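Local coordinates for glutathione reductase (Bartonella henselae, PDB 3O0H), which probably catalyses the NADPH-dependent reduction of glutathione disulfide to glutathione, using a bound FAD and a redox-active disulfide, at residues M411-D416 and V423-L428; L360-V365 and G372-S377. All coordinates share one frame; numbering follows the deposited sequence.

Contact 1 (M411-D416 and V423-L428); sequences MKLVVD and VGAHVL
The imidazole of H426 meets V414 at its edge. CG2 of V414 lies in the plane of the ring, 3.9 Å from H426 CD2 and equally far from H426 NE2. The aliphatic part of K412 reaches the same ring, crossing it at a slant, with CE 4.2 Å from H426 CD2. Both ring nitrogens are bonded outside the two strands, ND1 to the hydroxyl of T373 and NE2 to the carbonyl of L376. These two bonds fix the rotation of the ring. K412 bends at its third torsion (chi3 79°), and its ammonium forms salt bridges with E378, D231 and D233. That acidic cluster probably keeps the buried lysine charged.

Strands 411-416 and 423-428 form an antiparallel beta hairpin in the antiparallel sheet of the dimerisation domain. K412 and H426 are a hydrogen-bonded pair, with K412 N to H426 O at 2.9 Å and H426 N returning to K412 O. M411-V427 and L413-A425 are non-hydrogen-bonded pairs. A classic beta bulge interrupts the regular pairing where V423 and G424 both face V414. V414 O accepts from V423 N at 2.9 Å and from G424 N at 3.2 Å. V423 N lies close to the line of the C=O bond (165° at the oxygen), while G424 N is tilted 20° from the carbonyl plane.

V414 CG1 also packs on V423 CG2, their side chains crossing at about a right angle. On the face with M411, L413, A425 and V427, the closest apolar contact is L413 CD2 to A425 CB, 3.6 Å. Helix 432-444 packs on part of this face, with I439 on A425 and A432 and I435 on V427.

Contact 2 (L360-V365 and G372-S377); sequences LITTAV and GTVGLS
T363 lies alongside T373, both side chains pointing the same way. The touching atoms are T363 OG1 and T373 CG2, 3.2 Å apart. The first torsion of T363 (chi1 57°) sets its hydroxyl between its own backbone N and carbonyl carbon. There T363 OG1 is hydrogen-bonded to water 2 at 2.9 Å; that water donates to I361 O and, weakly, to T373 O. In T373 the hydroxyl sits opposite the backbone N (chi1 -173°), which leaves CG2 as the branch against T363.

The backbones of T363 and T373 form a hydrogen-bonded antiparallel pair. T363 N reaches T373 O at 2.9 Å, and T373 N reaches T363 O. A364 and G372 follow as a non-hydrogen-bonded pair. At the other end, direct pairing gives way to a water bridge. Water 1 donates to I361 O and accepts from G375 N at 2.9 Å. T362 leans across V374, its OG1 3.3 Å from V374 CG2. L360 CD2 rests on G375 CA at 3.8 Å.

Strand 363-365 is one outermost strand of the dimerisation-domain sheet within the chain. A364 has its side chain about 7 Å from the bound FAD. I361, T362 and A364 pack on M456 and V458 of the second subunit. Helix 432-444 touches T362 and V374, helix 201-212 lies against V365, and strand 422-428 pairs with the other side of strand 371-375.

Overall arrangement
Contact 2 comes first along the chain and closes before contact 1 opens. Their centres are about 9 Å apart, and both belong to one antiparallel sheet of the dimerisation domain. Strands 371-375 and 422-428 are neighbours in it, so the two hairpins join through their second strands. The backbone link between them includes V427 N to G372 O. Strand 363-365 of contact 2 ends the sheet on one side within this chain. Contact 1 lies toward the middle of the strand order and is buried within its own chain; no other chain touches its segments. Contact 2 thus places this edge of the sheet beside the FAD and the second subunit.

Contact 1 (M411-D416 and V423-L428)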
# COMPACT_ATOMS: atom_id res chain seq x y z
N MET B 411 3.21 7.79 10.67
CA MET B 411 1.80 7.36 10.77
C MET B 411 1.23 7.94 12.07
O MET B 411 1.89 7.87 13.14
CB MET B 411 1.67 5.85 10.80
CG MET B 411 2.04 5.16 9.49
SD MET B 411 2.24 3.33 9.64
CE MET B 411 2.43 2.87 7.92
N LYS B 412 0.04 8.51 12.00
CA LYS B 412 -0.57 9.04 13.21
C LYS B 412 -2.06 8.72 13.23
O LYS B 412 -2.75 8.92 12.25
CB LYS B 412 -0.29 10.53 13.34
CG LYS B 412 -0.89 11.15 14.57
CD LYS B 412 -0.37 12.55 14.83
CE LYS B 412 -1.03 13.59 13.96
NZ LYS B 412 -0.48 14.97 14.08
N LEU B 413 -2.55 8.15 14.33
CA LEU B 413 -3.99 7.97 14.50
C LEU B 413 -4.49 8.93 15.58
O LEU B 413 -3.87 9.11 16.60
CB LEU B 413 -4.28 6.53 14.86
CG LEU B 413 -3.86 5.46 13.85
CD1 LEU B 413 -4.10 4.06 14.39
CD2 LEU B 413 -4.57 5.68 12.54
N VAL B 414 -5.63 9.55 15.32
CA VAL B 414 -6.19 10.54 16.18
C VAL B 414 -7.47 9.91 16.71
O VAL B 414 -8.35 9.51 15.95
CB VAL B 414 -6.48 11.83 15.45
CG1 VAL B 414 -7.13 12.82 16.43
CG2 VAL B 414 -5.20 12.47 14.86
N VAL B 415 -7.58 9.80 18.01
CA VAL B 415 -8.64 8.95 18.60
C VAL B 415 -9.51 9.76 19.58
O VAL B 415 -8.99 10.53 20.37
CB VAL B 415 -7.99 7.70 19.24
CG1 VAL B 415 -9.03 6.85 19.99
CG2 VAL B 415 -7.25 6.87 18.15
N ASP B 416 -10.83 9.57 19.51
CA ASP B 416 -11.73 10.18 20.48
C ASP B 416 -11.66 9.27 21.69
O ASP B 416 -12.09 8.13 21.64
CB ASP B 416 -13.14 10.29 19.89
CG ASP B 416 -14.21 10.71 20.92
OD1 ASP B 416 -13.87 10.93 22.09
OD2 ASP B 416 -15.39 10.80 20.52
N VAL B 423 -10.86 8.90 14.71
CA VAL B 423 -11.47 10.02 14.02
C VAL B 423 -10.58 10.72 13.01
O VAL B 423 -11.06 11.58 12.26
CB VAL B 423 -11.97 11.08 15.01
CG1 VAL B 423 -13.05 10.44 15.95
CG2 VAL B 423 -10.82 11.71 15.80
N GLY B 424 -9.30 10.37 12.98
CA GLY B 424 -8.38 10.90 11.97
C GLY B 424 -7.19 9.96 11.78
O GLY B 424 -6.79 9.28 12.72
N ALA B 425 -6.63 9.94 10.57
CA ALA B 425 -5.46 9.13 10.28
C ALA B 425 -4.66 9.85 9.19
O ALA B 425 -5.22 10.28 8.16
CB ALA B 425 -5.86 7.69 9.80
N HIS B 426 -3.35 9.93 9.42
CA HIS B 426 -2.41 10.76 8.66
C HIS B 426 -1.12 10.01 8.42
O HIS B 426 -0.56 9.45 9.35
CB HIS B 426 -2.16 12.07 9.41
CG HIS B 426 -3.41 12.69 9.90
ND1 HIS B 426 -4.33 13.28 9.05
CD2 HIS B 426 -3.98 12.72 11.14
CE1 HIS B 426 -5.38 13.67 9.75
NE2 HIS B 426 -5.17 13.37 11.02
N VAL B 427 -0.65 9.99 7.17
CA VAL B 427 0.44 9.13 6.76
C VAL B 427 1.33 9.96 5.84
O VAL B 427 0.83 10.68 4.96
CB VAL B 427 -0.05 7.88 6.04
CG1 VAL B 427 1.11 6.92 5.63
CG2 VAL B 427 -1.08 7.09 6.84
N LEU B 428 2.63 9.84 6.04
CA LEU B 428 3.60 10.45 5.15
C LEU B 428 4.71 9.47 4.93
O LEU B 428 5.26 8.96 5.90
CB LEU B 428 4.09 11.76 5.73
CG LEU B 428 5.28 12.37 4.97
CD1 LEU B 428 5.16 13.86 5.02
CD2 LEU B 428 6.62 11.89 5.51

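Contact 2 (L360-V365 and G372-S377)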
# COMPACT_ATOMS: atom_id res chain seq x y z
N LEU B 360 -15.66 12.23 5.70
CA LEU B 360 -14.54 11.31 5.85
C LEU B 360 -13.94 10.93 4.48
O LEU B 360 -13.59 9.77 4.25
CB LEU B 360 -14.94 10.08 6.67
CG LEU B 360 -15.22 10.28 8.17
CD1 LEU B 360 -15.87 9.04 8.88
CD2 LEU B 360 -13.91 10.62 8.83
N ILE B 361 -13.83 11.91 3.61
CA ILE B 361 -13.14 11.72 2.33
C ILE B 361 -11.62 11.66 2.54
O ILE B 361 -11.03 12.55 3.15
CB ILE B 361 -13.46 12.86 1.33
CG1 ILE B 361 -14.97 12.93 1.04
CG2 ILE B 361 -12.64 12.65 -0.02
CD1 ILE B 361 -15.38 14.15 0.20
N THR B 362 -11.01 10.56 2.11
CA THR B 362 -9.57 10.43 2.09
C THR B 362 -8.99 11.17 0.93
O THR B 362 -9.53 11.15 -0.18
CB THR B 362 -9.16 8.94 1.98
OG1 THR B 362 -9.80 8.21 3.01
CG2 THR B 362 -7.63 8.78 2.08
N THR B 363 -7.88 11.86 1.18
CA THR B 363 -7.15 12.56 0.17
C THR B 363 -5.68 12.18 0.20
O THR B 363 -5.17 11.72 1.20
CB THR B 363 -7.35 14.10 0.22
OG1 THR B 363 -6.99 14.63 1.49
CG2 THR B 363 -8.81 14.45 -0.05
N ALA B 364 -5.06 12.30 -0.98
CA ALA B 364 -3.64 12.04 -1.16
C ALA B 364 -2.97 13.28 -1.73
O ALA B 364 -3.61 14.06 -2.41
CB ALA B 364 -3.43 10.81 -2.08
N VAL B 365 -1.68 13.47 -1.43
CA VAL B 365 -0.85 14.41 -2.17
C VAL B 365 0.35 13.65 -2.67
O VAL B 365 1.02 13.01 -1.86
CB VAL B 365 -0.36 15.56 -1.26
CG1 VAL B 365 0.43 16.59 -2.08
CG2 VAL B 365 -1.56 16.20 -0.51
N GLY B 372 -0.96 10.87 2.69
CA GLY B 372 -2.34 10.41 2.74
C GLY B 372 -2.99 10.87 4.03
O GLY B 372 -2.37 10.87 5.13
N THR B 373 -4.26 11.25 3.95
CA THR B 373 -4.95 11.80 5.11
C THR B 373 -6.47 11.57 5.02
O THR B 373 -7.06 11.64 3.93
CB THR B 373 -4.63 13.30 5.29
OG1 THR B 373 -5.19 13.80 6.53
CG2 THR B 373 -5.14 14.11 4.08
N VAL B 374 -7.07 11.25 6.14
CA VAL B 374 -8.53 11.07 6.25
C VAL B 374 -8.97 11.53 7.61
O VAL B 374 -8.30 11.29 8.60
CB VAL B 374 -8.95 9.57 5.96
CG1 VAL B 374 -8.21 8.59 6.82
CG2 VAL B 374 -10.44 9.35 6.06
N GLY B 375 -10.11 12.19 7.66
CA GLY B 375 -10.66 12.65 8.93
C GLY B 375 -9.90 13.82 9.54
O GLY B 375 -9.24 14.57 8.83
N LEU B 376 -10.00 13.95 10.85
CA LEU B 376 -9.57 15.16 11.52
C LEU B 376 -8.08 15.21 11.81
O LEU B 376 -7.51 14.27 12.37
CB LEU B 376 -10.31 15.31 12.83
CG LEU B 376 -11.83 15.47 12.73
CD1 LEU B 376 -12.39 15.46 14.11
CD2 LEU B 376 -12.26 16.75 11.92
N SER B 377 -7.48 16.34 11.47
CA SER B 377 -6.15 16.70 12.00
C SER B 377 -6.13 16.69 13.51
O SER B 377 -7.15 16.84 14.20
CB SER B 377 -5.74 18.10 11.52
OG SER B 377 -6.58 19.07 12.15
O HOH W 1 -11.79 13.34 5.63
O HOH W 2 -9.02 14.27 3.50